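Local coordinates for tail spike protein gp49 (Pseudomonas phage LKA1, PDB 4RU4) that is a tailspike that probably works as a lyase, cleaving the O-specific polysaccharide of Pseudomonas as the phage enters its host, at residues F20-D25 against G75-N80; I295-D300 against A329-N334. All blocks are in the same frame, centred on the assembly; numbering follows the deposited sequence.

Contact 1: F20-D25 against G75-N80; sequences FGAVGD and GDYQIN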
ATOM      1  N   PHE B  20      -0.644  24.175  40.058  1.00 11.37           N
ATOM      2  CA  PHE B  20      -0.828  23.309  41.205  1.00 12.67           C
ATOM      3  C   PHE B  20       0.471  23.144  41.981  1.00 16.20           C
ATOM      4  O   PHE B  20       0.606  22.221  42.799  1.00 14.73           O
ATOM      5  CB  PHE B  20      -1.434  21.965  40.789  1.00 12.01           C
ATOM      6  CG  PHE B  20      -2.850  22.078  40.297  1.00 14.71           C
ATOM      7  CD1 PHE B  20      -3.110  22.399  38.979  1.00 12.55           C
ATOM      8  CD2 PHE B  20      -3.927  21.914  41.169  1.00 18.42           C
ATOM      9  CE1 PHE B  20      -4.418  22.535  38.511  1.00 15.26           C
ATOM     10  CE2 PHE B  20      -5.257  22.055  40.705  1.00 18.54           C
ATOM     11  CZ  PHE B  20      -5.489  22.359  39.377  1.00 18.12           C
ATOM     12  N   GLY B  21       1.432  24.036  41.725  1.00 13.12           N
ATOM     13  CA  GLY B  21       2.641  24.082  42.532  1.00 12.64           C
ATOM     14  C   GLY B  21       3.872  23.333  42.037  1.00 14.46           C
ATOM     15  O   GLY B  21       4.864  23.276  42.744  1.00 13.48           O
ATOM     16  N   ALA B  22       3.830  22.786  40.821  1.00 15.08           N
ATOM     17  CA  ALA B  22       4.971  22.064  40.260  1.00 12.90           C
ATOM     18  C   ALA B  22       6.243  22.919  40.198  1.00 18.33           C
ATOM     19  O   ALA B  22       6.179  24.161  40.085  1.00 16.66           O
ATOM     20  CB  ALA B  22       4.626  21.565  38.841  1.00 10.14           C
ATOM     21  N   VAL B  23       7.393  22.247  40.226  1.00 17.07           N
ATOM     22  CA  VAL B  23       8.671  22.921  39.995  1.00 16.25           C
ATOM     23  C   VAL B  23       9.197  22.601  38.583  1.00 16.51           C
ATOM     24  O   VAL B  23       9.442  23.503  37.787  1.00 15.41           O
ATOM     25  CB  VAL B  23       9.722  22.512  41.040  1.00 14.83           C
ATOM     26  CG1 VAL B  23      11.024  23.318  40.844  1.00 14.94           C
ATOM     27  CG2 VAL B  23       9.169  22.712  42.440  1.00 14.12           C
ATOM     28  N   GLY B  24       9.375  21.313  38.278  1.00 12.79           N
ATOM     29  CA  GLY B  24       9.787  20.906  36.945  1.00 13.04           C
ATOM     30  C   GLY B  24      11.166  21.387  36.514  1.00 16.44           C
ATOM     31  O   GLY B  24      11.410  21.613  35.319  1.00 16.65           O
ATOM     32  N   ASP B  25      12.075  21.541  37.471  1.00 16.92           N
ATOM     33  CA  ASP B  25      13.437  21.972  37.139  1.00 20.18           C
ATOM     34  C   ASP B  25      14.436  20.813  36.997  1.00 19.26           C
ATOM     35  O   ASP B  25      15.636  21.039  36.871  1.00 20.99           O
ATOM     36  CB  ASP B  25      13.955  22.999  38.157  1.00 21.34           C
ATOM     37  CG  ASP B  25      14.145  22.419  39.550  1.00 20.45           C
ATOM     38  OD1 ASP B  25      14.004  21.180  39.762  1.00 16.46           O
ATOM     39  OD2 ASP B  25      14.462  23.228  40.449  1.00 22.27           O
ATOM     40  N   GLY B  75       9.718  21.348  30.723  1.00 13.41           N
ATOM     41  CA  GLY B  75      10.243  21.195  32.061  1.00 12.33           C
ATOM     42  C   GLY B  75      10.484  19.714  32.279  1.00 13.13           C
ATOM     43  O   GLY B  75      10.145  18.890  31.418  1.00 12.96           O
ATOM     44  N   ASP B  76      11.070  19.368  33.420  1.00 10.97           N
ATOM     45  CA  ASP B  76      11.522  18.012  33.656  1.00 14.18           C
ATOM     46  C   ASP B  76      10.964  17.636  35.015  1.00 12.46           C
ATOM     47  O   ASP B  76      11.526  17.977  36.041  1.00 14.18           O
ATOM     48  CB  ASP B  76      13.059  17.979  33.621  1.00 18.30           C
ATOM     49  CG  ASP B  76      13.624  16.570  33.556  1.00 18.90           C
ATOM     50  OD1 ASP B  76      13.038  15.623  34.119  1.00 17.53           O
ATOM     51  OD2 ASP B  76      14.687  16.400  32.937  1.00 21.35           O
ATOM     52  N   TYR B  77       9.813  16.969  35.010  1.00 12.63           N
ATOM     53  CA  TYR B  77       9.030  16.772  36.228  1.00 11.17           C
ATOM     54  C   TYR B  77       9.353  15.439  36.900  1.00 11.81           C
ATOM     55  O   TYR B  77       9.240  14.374  36.279  1.00 12.15           O
ATOM     56  CB  TYR B  77       7.553  16.854  35.859  1.00 11.62           C
ATOM     57  CG  TYR B  77       7.172  18.167  35.204  1.00 10.13           C
ATOM     58  CD1 TYR B  77       7.278  18.345  33.825  1.00  8.49           C
ATOM     59  CD2 TYR B  77       6.687  19.224  35.966  1.00 12.97           C
ATOM     60  CE1 TYR B  77       6.931  19.542  33.236  1.00 13.43           C
ATOM     61  CE2 TYR B  77       6.326  20.420  35.386  1.00 14.60           C
ATOM     62  CZ  TYR B  77       6.454  20.577  34.018  1.00 15.50           C
ATOM     63  OH  TYR B  77       6.104  21.774  33.429  1.00 19.11           O
ATOM     64  N   GLN B  78       9.761  15.495  38.164  1.00  8.55           N
ATOM     65  CA  GLN B  78      10.195  14.302  38.873  1.00 10.32           C
ATOM     66  C   GLN B  78       9.019  13.699  39.610  1.00 12.43           C
ATOM     67  O   GLN B  78       8.393  14.370  40.443  1.00 11.85           O
ATOM     68  CB  GLN B  78      11.307  14.647  39.879  1.00 10.63           C
ATOM     69  CG  GLN B  78      12.395  15.563  39.280  1.00 12.13           C
ATOM     70  CD  GLN B  78      13.120  14.887  38.128  1.00 13.40           C
ATOM     71  OE1 GLN B  78      13.794  13.865  38.322  1.00 16.05           O
ATOM     72  NE2 GLN B  78      12.930  15.414  36.903  1.00 11.78           N
ATOM     73  N   ILE B  79       8.718  12.434  39.317  1.00  8.26           N
ATOM     74  CA  ILE B  79       7.584  11.783  39.962  1.00 10.68           C
ATOM     75  C   ILE B  79       7.992  10.464  40.609  1.00 10.57           C
ATOM     76  O   ILE B  79       8.825   9.732  40.083  1.00 10.59           O
ATOM     77  CB  ILE B  79       6.403  11.578  38.985  1.00 12.02           C
ATOM     78  CG1 ILE B  79       6.788  10.594  37.868  1.00 12.41           C
ATOM     79  CG2 ILE B  79       5.950  12.936  38.429  1.00  8.31           C
ATOM     80  CD1 ILE B  79       5.616  10.050  37.036  1.00 10.99           C
ATOM     81  N   ASN B  80       7.428  10.167  41.771  1.00 12.48           N
ATOM     82  CA  ASN B  80       7.792   8.934  42.446  1.00 11.05           C
ATOM     83  C   ASN B  80       6.607   7.978  42.473  1.00 10.61           C
ATOM     84  O   ASN B  80       6.685   6.907  43.073  1.00 11.12           O
ATOM     85  CB  ASN B  80       8.233   9.236  43.879  1.00 11.40           C
ATOM     86  CG  ASN B  80       7.130   9.852  44.690  1.00 11.76           C
ATOM     87  OD1 ASN B  80       6.700  10.972  44.410  1.00  9.15           O
ATOM     88  ND2 ASN B  80       6.645   9.125  45.692  1.00 12.49           N
TER

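Contact 2: I295-D300 against A329-N334; sequences IATGGD and ADFHGN. With EDO (1,2-ethanediol), chain U.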
ATOM      1  N   ILE B 295       6.359  -3.956  18.060  1.00  6.50           N
ATOM      2  CA  ILE B 295       4.915  -3.874  18.207  1.00  7.52           C
ATOM      3  C   ILE B 295       4.425  -5.302  18.381  1.00  8.63           C
ATOM      4  O   ILE B 295       4.963  -6.245  17.758  1.00  5.78           O
ATOM      5  CB  ILE B 295       4.240  -3.184  16.995  1.00  8.04           C
ATOM      6  CG1 ILE B 295       4.751  -1.737  16.854  1.00  6.75           C
ATOM      7  CG2 ILE B 295       2.708  -3.239  17.110  1.00  6.13           C
ATOM      8  CD1 ILE B 295       4.045  -0.937  15.715  1.00  5.17           C
ATOM      9  N   ALA B 296       3.427  -5.476  19.247  1.00  5.68           N
ATOM     10  CA  ALA B 296       2.878  -6.795  19.505  1.00  7.62           C
ATOM     11  C   ALA B 296       1.382  -6.683  19.694  1.00  7.34           C
ATOM     12  O   ALA B 296       0.858  -5.584  19.885  1.00  6.54           O
ATOM     13  CB  ALA B 296       3.504  -7.388  20.744  1.00  6.89           C
ATOM     14  N   THR B 297       0.692  -7.818  19.629  1.00  7.47           N
ATOM     15  CA  THR B 297      -0.684  -7.879  20.066  1.00  7.47           C
ATOM     16  C   THR B 297      -0.812  -9.113  20.958  1.00 10.57           C
ATOM     17  O   THR B 297      -0.028 -10.064  20.833  1.00 11.59           O
ATOM     18  CB  THR B 297      -1.679  -7.962  18.853  1.00  9.13           C
ATOM     19  OG1 THR B 297      -1.501  -9.210  18.164  1.00  7.67           O
ATOM     20  CG2 THR B 297      -1.435  -6.807  17.868  1.00 10.23           C
ATOM     21  N   GLY B 298      -1.796  -9.132  21.853  1.00  7.04           N
ATOM     22  CA  GLY B 298      -1.968 -10.311  22.685  1.00  9.63           C
ATOM     23  C   GLY B 298      -3.065  -9.997  23.653  1.00 11.29           C
ATOM     24  O   GLY B 298      -4.190  -9.746  23.230  1.00  7.18           O
ATOM     25  N   GLY B 299      -2.728  -9.951  24.939  1.00 10.79           N
ATOM     26  CA  GLY B 299      -3.703  -9.605  25.958  1.00 13.02           C
ATOM     27  C   GLY B 299      -3.397 -10.281  27.289  1.00 15.41           C
ATOM     28  O   GLY B 299      -2.280 -10.769  27.519  1.00 12.52           O
ATOM     29  N   ASP B 300      -4.385 -10.300  28.183  1.00 11.94           N
ATOM     30  CA  ASP B 300      -4.179 -10.917  29.494  1.00 11.80           C
ATOM     31  C   ASP B 300      -5.290 -11.913  29.716  1.00  9.11           C
ATOM     32  O   ASP B 300      -5.925 -12.346  28.760  1.00 11.27           O
ATOM     33  CB  ASP B 300      -4.151  -9.866  30.609  1.00 12.58           C
ATOM     34  CG  ASP B 300      -5.351  -8.931  30.571  1.00 18.42           C
ATOM     35  OD1 ASP B 300      -6.459  -9.373  30.182  1.00 16.02           O
ATOM     36  OD2 ASP B 300      -5.184  -7.738  30.928  1.00 21.85           O
ATOM     37  N   ALA B 329       8.283  -7.899  14.554  1.00  5.39           N
ATOM     38  CA  ALA B 329       6.867  -7.533  14.382  1.00  6.40           C
ATOM     39  C   ALA B 329       6.001  -8.678  14.859  1.00  8.56           C
ATOM     40  O   ALA B 329       6.096  -9.770  14.319  1.00  8.99           O
ATOM     41  CB  ALA B 329       6.563  -7.224  12.936  1.00  6.09           C
ATOM     42  N   ASP B 330       5.167  -8.437  15.875  1.00  5.51           N
ATOM     43  CA  ASP B 330       4.452  -9.553  16.513  1.00  8.90           C
ATOM     44  C   ASP B 330       2.919  -9.471  16.375  1.00  9.91           C
ATOM     45  O   ASP B 330       2.341  -8.388  16.352  1.00  8.57           O
ATOM     46  CB  ASP B 330       4.851  -9.659  18.007  1.00  5.77           C
ATOM     47  CG  ASP B 330       4.005 -10.659  18.758  1.00  9.54           C
ATOM     48  OD1 ASP B 330       4.373 -11.868  18.763  1.00 12.22           O
ATOM     49  OD2 ASP B 330       2.941 -10.259  19.308  1.00  7.80           O
ATOM     50  N   PHE B 331       2.287 -10.632  16.214  1.00  5.67           N
ATOM     51  CA  PHE B 331       0.901 -10.859  16.599  1.00  5.73           C
ATOM     52  C   PHE B 331       0.924 -12.146  17.422  1.00  9.54           C
ATOM     53  O   PHE B 331       1.606 -13.101  17.038  1.00  8.43           O
ATOM     54  CB  PHE B 331       0.018 -11.152  15.380  1.00  9.67           C
ATOM     55  CG  PHE B 331      -0.165  -9.994  14.442  1.00 11.64           C
ATOM     56  CD1 PHE B 331      -0.887  -8.871  14.835  1.00 10.64           C
ATOM     57  CD2 PHE B 331       0.319 -10.060  13.135  1.00  9.54           C
ATOM     58  CE1 PHE B 331      -1.074  -7.811  13.973  1.00 11.71           C
ATOM     59  CE2 PHE B 331       0.124  -8.991  12.267  1.00 12.70           C
ATOM     60  CZ  PHE B 331      -0.595  -7.869  12.686  1.00 10.56           C
ATOM     61  N   HIS B 332       0.175 -12.210  18.521  1.00  7.61           N
ATOM     62  CA  HIS B 332      -0.045 -13.503  19.202  1.00  7.40           C
ATOM     63  C   HIS B 332      -1.220 -14.294  18.589  1.00  8.36           C
ATOM     64  O   HIS B 332      -1.975 -13.781  17.745  1.00  7.02           O
ATOM     65  CB  HIS B 332      -0.279 -13.299  20.712  1.00  6.50           C
ATOM     66  CG  HIS B 332       0.980 -13.122  21.492  1.00 10.07           C
ATOM     67  ND1 HIS B 332       1.966 -12.233  21.113  1.00  9.69           N
ATOM     68  CD2 HIS B 332       1.416 -13.712  22.631  1.00 12.79           C
ATOM     69  CE1 HIS B 332       2.962 -12.294  21.982  1.00 13.26           C
ATOM     70  NE2 HIS B 332       2.648 -13.171  22.918  1.00 14.97           N
ATOM     71  N   GLY B 333      -1.363 -15.557  18.988  1.00  7.21           N
ATOM     72  CA  GLY B 333      -2.385 -16.409  18.388  1.00  6.32           C
ATOM     73  C   GLY B 333      -3.836 -16.051  18.635  1.00  8.26           C
ATOM     74  O   GLY B 333      -4.735 -16.757  18.154  1.00  7.64           O
ATOM     75  N   ASN B 334      -4.102 -14.998  19.411  1.00  7.06           N
ATOM     76  CA  ASN B 334      -5.486 -14.543  19.495  1.00  6.39           C
ATOM     77  C   ASN B 334      -5.804 -13.351  18.588  1.00  6.52           C
ATOM     78  O   ASN B 334      -6.695 -12.560  18.894  1.00 11.87           O
ATOM     79  CB  ASN B 334      -5.888 -14.236  20.951  1.00  6.53           C
ATOM     80  CG  ASN B 334      -5.198 -12.984  21.492  1.00  7.18           C
ATOM     81  OD1 ASN B 334      -4.085 -12.665  21.097  1.00  6.38           O
ATOM     82  ND2 ASN B 334      -5.871 -12.271  22.399  1.00  7.35           N
TER
HETATM   83  C1  EDO U 803      -0.559 -12.469  25.074  1.00 28.08           C
HETATM   84  O1  EDO U 803      -0.526 -13.743  25.722  1.00 30.94           O
HETATM   85  C2  EDO U 803       0.359 -11.518  25.831  1.00 31.96           C
HETATM   86  O2  EDO U 803       0.482 -10.288  25.128  1.00 28.45           O
HETATM   87  O   HOH W   1      -2.737 -11.286  19.180  1.00  7.27           O

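Contact 1: F20-D25 against G75-N80
The carbonyl oxygen of Asp76 has two partners: the amide of Gln78 bonds it from above the carbonyl plane, Gln78 NE2 to Asp76 O being 3.0 Å, and Gly24 adds a weaker CA-H...O contact, with Gly24 CA 3.5 Å from Asp76 O. The carbonyl of Gly24 in turn accepts a bond from the backbone of Asp76, Asp76 N to Gly24 O being 3.0 Å and nearly straight (171°). Gly24 also lies over one face of the Tyr77 ring, its CA 4.1 Å from the centroid, a CH-pi contact. Glycine suits this place twice over: its phi is positive, and having no side chain it can settle close against the ring. With CG anti to the carbonyl carbon (chi1 -58°), Tyr77 turns its ring back toward the loop, where the methyl of Ala22 meets the ring edge, CB to Tyr77 CE2 4.0 Å. Strand 75-79 lies at the start of the rows of parallel strands that build the beta-helix and pairs in parallel with strand 98-107; the loop 20-25, which meets it at a single backbone bridge, Asp25 with Asp76, probably forms part of the covering of that end. Asp56 of helix 55-65 joins the two, one carboxylate oxygen taking the backbone NH groups of Val23 and Gly24 and the other that of Gln78. The polar ends look elsewhere: Asp76 OD2 forms a salt bridge with Arg101, and Tyr77 OH bonds Pro73 O.

Contact 2: I295-D300 against A329-N334
Thr297 brings its hydroxyl to the edge of the Phe331 ring, near the ring plane, with OG1 3.4 Å from Phe331 CD1, while its methyl CG2 touches the same corner at 3.7 Å from CD1. Threonine serves both needs of the site, because the chi1 of 66° that leaves CG2 beside the ring also points OG1 at a water (2.6 Å from OG1 to the water oxygen). That water donates to His332 O and to Asn334 OD1, tying the two segments together. The imidazole of His332 is turned so that Asp330 OD2 lies in its plane, and ND1 donates to the syn side of that oxygen over 2.8 Å. Asp330 reaches it with CG anti to the backbone N (chi1 172°), which also leaves OD2 against Ala296 CB and within a weak bond of Thr297 N; OD1 is bound by His327. Over one face of the imidazole sits a 1,2-ethanediol, probably from the crystallisation liquor. Gly298 O lies in the amide plane of Asn334, though ND2 comes to it from above the carbonyl plane (3.1 Å); asparagine suits because its amide serves Gly298 and the water at once. Residues 295-298 and 329-334 run nearly parallel, 14° apart end to end, and Asp330 N bonds Ile295 O (2.9 Å). Such side-by-side passage of neighbouring coils, joined by backbone bonds, fits the parallel beta-helix of the pectin lyase-like family.

Contact 1 closes before contact 2 opens along the chain, and the two lie with centres about 35 Å apart and nearest atoms about 22 Å apart. Strands 75-79 and 296-298 belong to the same parallel beta-helix at different heights. Contact 1 sits at its N-terminal end, where a loop covers strand 75-79. The following strand, 82-86, begins a row of strands that passes in parallel through 113-120, 221-226, 247-249 and 274-276 to 296-298 of contact 2, which lies in the interior of the pectin lyase-like region. One contact probably covers the N-terminal end of the solenoid, the other joins neighbouring coils within it, and neither is touched by another subunit of the trimer.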